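Local coordinates for protein DNA polymerase III, beta subunit (Thermotoga maritima, PDB 1VPK) that forms a ring-shaped, head-to-tail homodimeric sliding clamp around DNA and probably confers tethering and processivity on DNA polymerases and other proteins, at residues A[151-156]-A[167-172]; A[257-262]-A[357-362]; A[272-277]-A[345-350]; A[294-299]-A[349-354]. One frame throughout, in Å; residues are numbered along the deposited sequence.

Overall arrangement
Contact 1 comes first along the chain, in the central domain; the other three belong to the C-terminal domain, where contacts 3 and 4 both fall within the span that contact 2 closes. All four reach one antiparallel sheet that runs across both domains. Contact 1 lies about 17 Å from contact 2, centre to centre, and about 27 Å from contact 4. Contacts 3 and 4 share Met349 and Asn350 of strand 346-351, whose sheet neighbour, strand 358-362, serves contact 2; the centres of contacts 3 and 4 are about 13 Å apart. Together they join helices, a connecting loop and a second sheet to the shared sheet, the layered build of a clamp whose domains form a ring.

Contact 1: residues A[151-156]-A[167-172]; sequences EKVIFA and NGVFWE
Val169, which meets both Val153 and Ile154, also borders a flat group: Val169 O lies at the edge of the indole, in the ring plane and 3.3 Å from Trp171 CD1. The Phe155 ring has the methyl of Ala156 over one face, shifted toward the rim, and stacks with His341. The rings themselves do not bridge the two segments; the touching is done by branched aliphatic chains. Val169 divides its two methyls between consecutive residues. CG1, anti to the backbone N (chi1 180°), reaches Val153, its distance to Val153 CG2 being 3.9 Å. CG2 turns to the neighbouring residue and lies 4.2 Å from Ile154 CG1. Val153 and Val169 cross at about a right angle and meet through one methyl each.

Val153 lies on helix 143-153 and Val169 on strand 168-174. Valine suits the strand because its beta branch offers two methyls close to the backbone, while the longer isoleucine can also reach Leu207 and Met210 of helix 207-218. Val153 extends the apolar patch to Ala189 and Ala191 of strand 187-194. A backbone bond from Ala156 N to Val153 O at 3.1 Å continues the helical turn. The segments thus meet through apolar side chains alone: van der Waals contact and the burial of apolar surface hold helix 143-153 and the residues after it against strand 168-174, without any directional bond to set the angle.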
# COMPACT_ATOMS: atom_id res chain seq x y z
N GLU A 151 19.42 9.49 3.21
CA GLU A 151 18.29 8.74 3.73
C GLU A 151 18.11 8.95 5.26
O GLU A 151 16.99 8.89 5.78
CB GLU A 151 18.53 7.25 3.41
CG GLU A 151 17.55 6.24 4.07
N LYS A 152 19.21 9.21 5.97
CA LYS A 152 19.13 9.42 7.41
C LYS A 152 18.61 10.79 7.78
O LYS A 152 18.21 10.99 8.91
CB LYS A 152 20.49 9.08 8.08
CG LYS A 152 20.59 7.60 8.34
CD LYS A 152 21.90 7.16 8.91
CE LYS A 152 21.92 5.61 9.02
NZ LYS A 152 22.92 5.06 10.02
N VAL A 153 18.53 11.73 6.83
CA VAL A 153 18.03 13.06 7.14
C VAL A 153 16.79 13.54 6.39
O VAL A 153 16.07 14.36 6.92
CB VAL A 153 19.12 14.18 6.96
CG1 VAL A 153 20.44 13.81 7.75
CG2 VAL A 153 19.40 14.45 5.51
N ILE A 154 16.59 13.07 5.14
CA ILE A 154 15.65 13.72 4.23
C ILE A 154 14.21 13.72 4.72
O ILE A 154 13.47 14.63 4.44
CB ILE A 154 15.74 13.14 2.77
CG1 ILE A 154 15.10 14.11 1.77
CG2 ILE A 154 15.18 11.69 2.70
CD1 ILE A 154 15.47 13.81 0.34
N PHE A 155 13.83 12.72 5.50
CA PHE A 155 12.50 12.66 6.10
C PHE A 155 12.11 13.83 7.01
O PHE A 155 10.93 14.03 7.27
CB PHE A 155 12.30 11.38 6.90
CG PHE A 155 12.97 11.40 8.27
CD1 PHE A 155 14.30 11.01 8.41
CD2 PHE A 155 12.26 11.76 9.40
CE1 PHE A 155 14.89 11.01 9.64
CE2 PHE A 155 12.85 11.77 10.64
CZ PHE A 155 14.17 11.39 10.76
N ALA A 156 13.09 14.54 7.55
CA ALA A 156 12.81 15.60 8.51
C ALA A 156 12.59 16.97 7.80
O ALA A 156 12.15 17.93 8.44
CB ALA A 156 13.92 15.67 9.53
N ASN A 167 12.35 23.48 3.17
CA ASN A 167 11.93 22.55 2.15
C ASN A 167 13.16 22.06 1.36
O ASN A 167 13.36 22.38 0.17
CB ASN A 167 10.93 23.24 1.21
CG ASN A 167 10.36 22.30 0.14
OD1 ASN A 167 10.42 22.60 -1.04
ND2 ASN A 167 9.82 21.14 0.57
N GLY A 168 14.01 21.30 2.05
CA GLY A 168 15.28 20.90 1.48
C GLY A 168 16.25 20.37 2.51
O GLY A 168 15.90 20.17 3.69
N VAL A 169 17.47 20.12 2.04
CA VAL A 169 18.54 19.62 2.87
C VAL A 169 19.72 20.56 2.71
O VAL A 169 20.09 20.95 1.60
CB VAL A 169 18.99 18.20 2.49
CG1 VAL A 169 20.15 17.71 3.42
CG2 VAL A 169 17.83 17.22 2.51
N PHE A 170 20.30 20.90 3.86
CA PHE A 170 21.40 21.83 3.95
C PHE A 170 22.70 21.04 3.97
O PHE A 170 22.85 20.08 4.75
CB PHE A 170 21.22 22.71 5.20
CG PHE A 170 22.16 23.90 5.27
CD1 PHE A 170 22.15 24.88 4.28
CD2 PHE A 170 23.03 24.05 6.35
CE1 PHE A 170 23.01 25.96 4.35
CE2 PHE A 170 23.91 25.14 6.41
CZ PHE A 170 23.89 26.08 5.43
N TRP A 171 23.64 21.44 3.13
CA TRP A 171 24.93 20.80 3.03
C TRP A 171 25.98 21.72 3.63
O TRP A 171 26.06 22.87 3.22
CB TRP A 171 25.30 20.53 1.57
CG TRP A 171 24.40 19.61 0.82
CD1 TRP A 171 23.05 19.69 0.70
CD2 TRP A 171 24.81 18.51 -0.01
NE1 TRP A 171 22.58 18.66 -0.10
CE2 TRP A 171 23.64 17.92 -0.54
CE3 TRP A 171 26.05 17.95 -0.33
CZ2 TRP A 171 23.69 16.82 -1.41
CZ3 TRP A 171 26.09 16.82 -1.13
CH2 TRP A 171 24.91 16.28 -1.68
N GLU A 172 26.81 21.20 4.55
CA GLU A 172 27.96 21.91 5.07
C GLU A 172 29.23 21.13 4.85
O GLU A 172 29.37 19.99 5.36
CB GLU A 172 27.83 22.15 6.56
CG GLU A 172 26.75 23.11 6.94
CD GLU A 172 26.64 23.21 8.46
OE1 GLU A 172 27.66 23.37 9.12
OE2 GLU A 172 25.53 23.09 8.97

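Contact 2: residues A[257-262]-A[357-362]; sequences RVIPET and PCQINP
Ile259 has CG1 beside its backbone N (chi1 -59°), which leaves CG2 anti to that N and facing Gln359, although CB itself points away from the strand. Gln359 answers with a fully extended chain (chi1 -180°, chi2 177°), and its OE1 stops 3.8 Å from Ile259 CG2, the two side chains meeting at a slant. The other amide atom is engaged along its own strand: Gln359 NE2 donates to Asn361 OD1 at 3.1 Å, nearly straight and in the plane of the Gln359 amide, although it stands above the carbonyl plane of Asn361. With an alanine here, Ile259 CG2 would probably lose this neighbour, and Asn361 OD1 the donor NE2. Two residues earlier, Pro357 lays its ring against the backbone, CG being 3.4 Å from Val258 O. Its CB packs 4.3 Å from Pro260 CG; both prolines offer compact apolar rings for this packing. Ile259, Pro357 and Gln359 all rest on Ile371 of strand 368-372, whereas Ile360 points to helix 332-341 on the opposite face. The arrangement is that of a clamp domain sheet with helices on one side and, across the other, the loop that joins strands 241-246 and 265-270.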
# COMPACT_ATOMS: atom_id res chain seq x y z
N ARG A 257 21.26 26.32 17.49
CA ARG A 257 20.58 26.81 18.70
C ARG A 257 19.51 25.87 19.26
O ARG A 257 19.09 26.04 20.38
CB ARG A 257 19.95 28.17 18.42
CG ARG A 257 20.94 29.27 18.04
CD ARG A 257 20.23 30.21 17.13
NE ARG A 257 20.89 31.49 16.90
CZ ARG A 257 20.77 32.54 17.71
NH1 ARG A 257 20.04 32.48 18.84
NH2 ARG A 257 21.42 33.66 17.42
N VAL A 258 19.03 24.90 18.50
CA VAL A 258 18.11 23.93 19.07
C VAL A 258 18.79 22.62 19.49
O VAL A 258 18.13 21.69 19.98
CB VAL A 258 16.94 23.63 18.11
CG1 VAL A 258 16.38 24.94 17.59
CG2 VAL A 258 17.34 22.69 16.92
N ILE A 259 20.09 22.50 19.22
CA ILE A 259 20.83 21.33 19.65
C ILE A 259 21.40 21.65 21.03
O ILE A 259 22.32 22.43 21.12
CB ILE A 259 21.93 20.98 18.67
CG1 ILE A 259 21.32 20.73 17.28
CG2 ILE A 259 22.75 19.77 19.16
CD1 ILE A 259 22.32 20.51 16.25
N PRO A 260 20.82 21.09 22.11
CA PRO A 260 21.34 21.40 23.44
C PRO A 260 22.77 20.96 23.66
O PRO A 260 23.22 20.01 23.05
CB PRO A 260 20.39 20.64 24.37
CG PRO A 260 19.12 20.51 23.56
CD PRO A 260 19.65 20.20 22.19
N GLU A 261 23.49 21.69 24.52
CA GLU A 261 24.89 21.39 24.77
C GLU A 261 25.07 20.49 25.99
O GLU A 261 26.11 19.84 26.15
CB GLU A 261 25.72 22.66 24.92
CG GLU A 261 26.30 23.19 23.61
CD GLU A 261 25.33 23.98 22.79
OE1 GLU A 261 24.85 25.04 23.27
OE2 GLU A 261 25.05 23.57 21.63
N THR A 262 24.06 20.44 26.86
CA THR A 262 24.10 19.54 27.99
C THR A 262 22.73 18.93 28.19
O THR A 262 21.77 19.29 27.46
CB THR A 262 24.65 20.23 29.31
OG1 THR A 262 23.61 20.97 29.93
CG2 THR A 262 25.82 21.20 29.02
N PRO A 357 14.11 21.12 23.63
CA PRO A 357 14.22 20.02 22.68
C PRO A 357 14.75 18.74 23.34
O PRO A 357 15.46 18.80 24.36
CB PRO A 357 15.24 20.52 21.65
CG PRO A 357 15.22 22.02 21.77
CD PRO A 357 14.86 22.32 23.20
N CYS A 358 14.42 17.63 22.73
CA CYS A 358 15.02 16.35 23.08
C CYS A 358 15.97 15.95 21.95
O CYS A 358 15.62 16.07 20.75
CB CYS A 358 13.91 15.30 23.22
SG CYS A 358 14.44 13.65 23.33
N GLN A 359 17.15 15.49 22.31
CA GLN A 359 18.07 14.89 21.37
C GLN A 359 17.96 13.38 21.45
O GLN A 359 18.07 12.80 22.53
CB GLN A 359 19.52 15.33 21.61
CG GLN A 359 20.47 14.70 20.61
CD GLN A 359 21.90 15.16 20.76
OE1 GLN A 359 22.17 16.33 20.65
NE2 GLN A 359 22.80 14.23 21.02
N ILE A 360 17.72 12.75 20.31
CA ILE A 360 17.77 11.32 20.16
C ILE A 360 18.96 10.89 19.28
O ILE A 360 19.21 11.43 18.15
CB ILE A 360 16.46 10.78 19.59
CG1 ILE A 360 15.29 11.14 20.52
CG2 ILE A 360 16.57 9.26 19.43
CD1 ILE A 360 13.95 10.89 19.93
N ASN A 361 19.70 9.92 19.78
CA ASN A 361 20.80 9.38 18.99
C ASN A 361 20.96 7.88 19.16
O ASN A 361 20.54 7.33 20.15
CB ASN A 361 22.09 10.14 19.34
CG ASN A 361 22.33 10.24 20.79
OD1 ASN A 361 21.96 11.25 21.42
ND2 ASN A 361 23.02 9.24 21.34
N PRO A 362 21.63 7.23 18.20
CA PRO A 362 22.01 5.83 18.41
C PRO A 362 23.02 5.74 19.53
O PRO A 362 23.79 6.67 19.71
CB PRO A 362 22.67 5.42 17.11
CG PRO A 362 22.81 6.57 16.34
CD PRO A 362 22.15 7.75 16.95

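Contact 3: residues A[272-277]-A[345-350]; sequences KELRES and EEIEMN
Leu274 carries the apolar part of the contact through a single methyl, CD2, which lies 4.0 Å from Met349 SD and 4.2 Å from Ile347 CD1. It therefore sits against the ends of two residues that alternate on the same face of strand 346-351. Leu274 crosses Ile347 at about a right angle and Met349 more obliquely. A leucine CG anti to the backbone N (chi1 -176°) carries the fork out from helix 271-285 toward the sheet. At the start of the helix the link is polar: one water accepts from Lys272 N at 3.1 Å and donates to Glu345 O at 2.6 Å, spanning backbones too far apart to bond directly.

In the next shell, Val269 touches both Leu274 and Ile347, and Ile360 backs Ile347 and Met349 from strand 358-362. Met301 and Leu303 of strand 300-307 also pack on Leu274. Separately, along the exposed side of the helix, Lys272 NZ and Glu276 OE2 form a long, weak ion pair of 3.6 Å one turn apart. The chemistry thus grades from a buried aliphatic and thioether core to a water-bridged, charged margin.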
# COMPACT_ATOMS: atom_id res chain seq x y z
N LYS A 272 13.45 -1.13 19.37
CA LYS A 272 12.26 -1.99 19.22
C LYS A 272 11.23 -1.79 20.35
O LYS A 272 10.06 -1.65 20.07
CB LYS A 272 12.68 -3.46 19.20
CG LYS A 272 11.57 -4.49 19.05
CD LYS A 272 12.13 -5.89 19.21
CE LYS A 272 11.13 -6.96 18.79
NZ LYS A 272 10.88 -6.96 17.31
N GLU A 273 11.70 -1.75 21.59
CA GLU A 273 10.87 -1.56 22.83
C GLU A 273 10.08 -0.25 22.83
O GLU A 273 8.86 -0.22 23.02
CB GLU A 273 11.83 -1.62 24.06
CG GLU A 273 11.32 -1.13 25.42
CD GLU A 273 12.37 -1.24 26.60
OE1 GLU A 273 13.64 -1.17 26.44
OE2 GLU A 273 11.85 -1.36 27.75
N LEU A 274 10.77 0.83 22.53
CA LEU A 274 10.10 2.11 22.41
C LEU A 274 9.18 2.20 21.20
O LEU A 274 8.11 2.80 21.29
CB LEU A 274 11.15 3.20 22.34
CG LEU A 274 10.63 4.64 22.32
CD1 LEU A 274 9.79 4.93 23.53
CD2 LEU A 274 11.81 5.58 22.24
N ARG A 275 9.62 1.70 20.04
CA ARG A 275 8.75 1.66 18.84
C ARG A 275 7.45 0.93 19.14
O ARG A 275 6.36 1.39 18.79
CB ARG A 275 9.50 0.99 17.68
CG ARG A 275 8.76 0.87 16.34
CD ARG A 275 9.15 -0.44 15.53
NE ARG A 275 10.61 -0.63 15.50
CZ ARG A 275 11.26 -1.81 15.44
NH1 ARG A 275 10.60 -2.96 15.35
NH2 ARG A 275 12.60 -1.81 15.46
N GLU A 276 7.53 -0.20 19.83
CA GLU A 276 6.34 -0.96 20.16
C GLU A 276 5.45 -0.22 21.16
O GLU A 276 4.22 -0.27 21.09
CB GLU A 276 6.74 -2.36 20.65
CG GLU A 276 7.22 -3.26 19.54
CD GLU A 276 7.82 -4.60 20.02
OE1 GLU A 276 7.97 -4.86 21.24
OE2 GLU A 276 8.18 -5.40 19.13
N SER A 277 6.06 0.46 22.10
CA SER A 277 5.32 1.25 23.10
C SER A 277 4.65 2.41 22.41
O SER A 277 3.47 2.69 22.69
CB SER A 277 6.29 1.77 24.17
OG SER A 277 5.60 2.43 25.22
N GLU A 345 20.33 -1.20 18.07
CA GLU A 345 19.30 -1.84 18.87
C GLU A 345 18.87 -0.99 20.04
O GLU A 345 17.74 -1.14 20.50
CB GLU A 345 19.74 -3.18 19.41
CG GLU A 345 20.01 -4.17 18.34
CD GLU A 345 20.54 -5.48 18.88
OE1 GLU A 345 20.30 -5.82 20.04
OE2 GLU A 345 21.23 -6.18 18.11
N GLU A 346 19.80 -0.13 20.50
CA GLU A 346 19.58 0.79 21.60
C GLU A 346 19.76 2.22 21.13
O GLU A 346 20.59 2.52 20.29
CB GLU A 346 20.57 0.52 22.74
CG GLU A 346 20.39 -0.83 23.42
CD GLU A 346 19.20 -0.91 24.32
OE1 GLU A 346 18.90 0.08 25.01
OE2 GLU A 346 18.55 -1.98 24.38
N ILE A 347 18.98 3.10 21.73
CA ILE A 347 19.06 4.53 21.45
C ILE A 347 19.15 5.29 22.79
O ILE A 347 18.80 4.75 23.86
CB ILE A 347 17.84 5.03 20.61
CG1 ILE A 347 16.52 4.91 21.37
CG2 ILE A 347 17.72 4.24 19.31
CD1 ILE A 347 15.92 6.21 21.76
N GLU A 348 19.62 6.54 22.70
CA GLU A 348 19.51 7.46 23.82
C GLU A 348 18.57 8.59 23.54
O GLU A 348 18.49 9.09 22.41
CB GLU A 348 20.83 8.14 24.17
CG GLU A 348 22.01 7.34 24.22
CD GLU A 348 23.12 8.11 24.92
OE1 GLU A 348 23.19 9.37 24.82
OE2 GLU A 348 23.88 7.44 25.60
N MET A 349 17.85 8.97 24.57
CA MET A 349 17.02 10.15 24.59
C MET A 349 17.56 11.07 25.67
O MET A 349 17.65 10.66 26.81
CB MET A 349 15.61 9.80 24.93
CG MET A 349 14.96 8.83 23.97
SD MET A 349 13.22 8.67 24.30
CE MET A 349 12.41 10.03 23.57
N ASN A 350 17.85 12.33 25.30
CA ASN A 350 18.54 13.30 26.16
C ASN A 350 17.64 14.53 26.29
O ASN A 350 17.20 15.08 25.28
CB ASN A 350 19.87 13.70 25.53
CG ASN A 350 20.92 12.57 25.54
OD1 ASN A 350 21.52 12.31 26.55
ND2 ASN A 350 21.16 11.93 24.39
O HOH W 1 16.00 -2.81 19.50

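Contact 4: residues A[294-299]-A[349-354]; sequences FEIEEN and MNFVDS
Ile296 points its CB from strand 292-296 toward Phe351, and the two side chains approach from opposite directions. CG2, anti to the backbone N, takes no part in the touching across the two segments, which falls to CD1 alone. CG1, anti to the carbonyl carbon (chi1 -57°), is the spacer, and an extended second torsion (chi2 161°) carries the tip forward. CD1 lands over one face of the Phe351 ring, nearer its rim than its middle, 3.6 Å from Phe351 CE1. From the centroid of that ring Ile296 CD1 stands 4.0 Å away and 26° off the normal, a CH-pi contact; isoleucine suits the place because its terminal methyl reaches the flat ring. Met301, Thr265 and Val267 also pack round Ile296.

Two residues back on each strand the roles are exchanged. Met349 CE approaches Phe294 CE2 to 4.3 Å, and Met349 SD lies 5.4 Å from the centroid of the Phe294 ring, an oblique Met-aromatic contact; the unbranched, flexible methionine lets its end settle beside the ring. Leu326 and Ile328 of strand 326-330 close round Phe351. Large apolar residues alternating on facing strands of separate sheets make this the buried core between the two sheets of a DNA clamp domain.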
# COMPACT_ATOMS: atom_id res chain seq x y z
N PHE A 294 5.65 11.50 28.39
CA PHE A 294 6.66 10.65 29.00
C PHE A 294 6.80 11.08 30.44
O PHE A 294 7.01 12.26 30.70
CB PHE A 294 8.00 10.81 28.30
CG PHE A 294 8.04 10.23 26.92
CD1 PHE A 294 7.40 10.84 25.89
CD2 PHE A 294 8.73 9.09 26.64
CE1 PHE A 294 7.43 10.30 24.63
CE2 PHE A 294 8.76 8.57 25.38
CZ PHE A 294 8.13 9.18 24.39
N GLU A 295 6.64 10.12 31.34
CA GLU A 295 6.90 10.25 32.77
C GLU A 295 8.13 9.38 33.02
O GLU A 295 8.07 8.14 33.11
CB GLU A 295 5.71 9.78 33.59
CG GLU A 295 4.47 10.60 33.32
CD GLU A 295 3.22 9.97 33.88
OE1 GLU A 295 3.26 8.86 34.42
OE2 GLU A 295 2.17 10.61 33.80
N ILE A 296 9.26 10.06 33.09
CA ILE A 296 10.53 9.42 33.27
C ILE A 296 10.90 9.36 34.76
O ILE A 296 10.94 10.37 35.45
CB ILE A 296 11.59 10.16 32.47
CG1 ILE A 296 11.21 10.24 31.01
CG2 ILE A 296 12.94 9.47 32.65
CD1 ILE A 296 11.91 11.29 30.27
N GLU A 297 11.12 8.14 35.24
CA GLU A 297 11.42 7.85 36.62
C GLU A 297 12.73 7.07 36.61
O GLU A 297 13.36 6.90 35.55
CB GLU A 297 10.31 7.02 37.26
CG GLU A 297 8.93 7.68 37.16
CD GLU A 297 7.76 6.75 37.53
OE1 GLU A 297 8.01 5.66 38.12
OE2 GLU A 297 6.59 7.13 37.24
N GLU A 298 13.13 6.58 37.77
CA GLU A 298 14.48 6.11 37.90
C GLU A 298 14.83 4.90 37.03
O GLU A 298 15.93 4.86 36.46
CB GLU A 298 14.81 5.85 39.37
CG GLU A 298 16.37 5.73 39.65
CD GLU A 298 17.32 6.49 38.65
OE1 GLU A 298 17.28 7.74 38.56
OE2 GLU A 298 18.11 5.79 37.95
N ASN A 299 13.90 3.95 36.92
CA ASN A 299 14.10 2.68 36.21
C ASN A 299 13.14 2.42 35.04
O ASN A 299 13.28 1.42 34.33
CB ASN A 299 13.86 1.52 37.21
CG ASN A 299 14.97 1.40 38.22
OD1 ASN A 299 14.75 1.53 39.42
ND2 ASN A 299 16.17 1.18 37.74
N MET A 349 17.85 8.97 24.57
CA MET A 349 17.02 10.15 24.59
C MET A 349 17.56 11.07 25.67
O MET A 349 17.65 10.66 26.81
CB MET A 349 15.61 9.80 24.93
CG MET A 349 14.96 8.83 23.97
SD MET A 349 13.22 8.67 24.30
CE MET A 349 12.41 10.03 23.57
N ASN A 350 17.85 12.33 25.30
CA ASN A 350 18.54 13.30 26.16
C ASN A 350 17.64 14.53 26.29
O ASN A 350 17.20 15.08 25.28
CB ASN A 350 19.87 13.70 25.53
CG ASN A 350 20.92 12.57 25.54
OD1 ASN A 350 21.52 12.31 26.55
ND2 ASN A 350 21.16 11.93 24.39
N PHE A 351 17.40 14.97 27.53
CA PHE A 351 16.44 16.01 27.83
C PHE A 351 17.06 17.04 28.76
O PHE A 351 17.99 16.74 29.54
CB PHE A 351 15.23 15.44 28.57
CG PHE A 351 14.58 14.23 27.92
CD1 PHE A 351 15.01 12.98 28.23
CD2 PHE A 351 13.51 14.37 27.05
CE1 PHE A 351 14.41 11.85 27.68
CE2 PHE A 351 12.88 13.23 26.52
CZ PHE A 351 13.36 11.97 26.85
N VAL A 352 16.47 18.25 28.73
CA VAL A 352 16.82 19.31 29.67
C VAL A 352 15.59 19.53 30.56
O VAL A 352 15.61 19.17 31.73
CB VAL A 352 17.32 20.62 28.94
CG1 VAL A 352 17.72 21.75 29.93
CG2 VAL A 352 18.55 20.34 28.12
N ASP A 353 14.52 20.04 29.96
CA ASP A 353 13.31 20.53 30.64
C ASP A 353 12.10 20.14 29.81
O ASP A 353 12.24 19.78 28.65
CB ASP A 353 13.27 22.08 30.64
CG ASP A 353 14.27 22.68 31.51
OD1 ASP A 353 14.65 22.02 32.51
OD2 ASP A 353 14.69 23.81 31.20
N SER A 354 10.92 20.30 30.39
CA SER A 354 9.65 20.00 29.70
C SER A 354 9.46 20.91 28.48
O SER A 354 8.71 20.59 27.57
CB SER A 354 8.46 20.14 30.67
OG SER A 354 8.16 21.51 30.97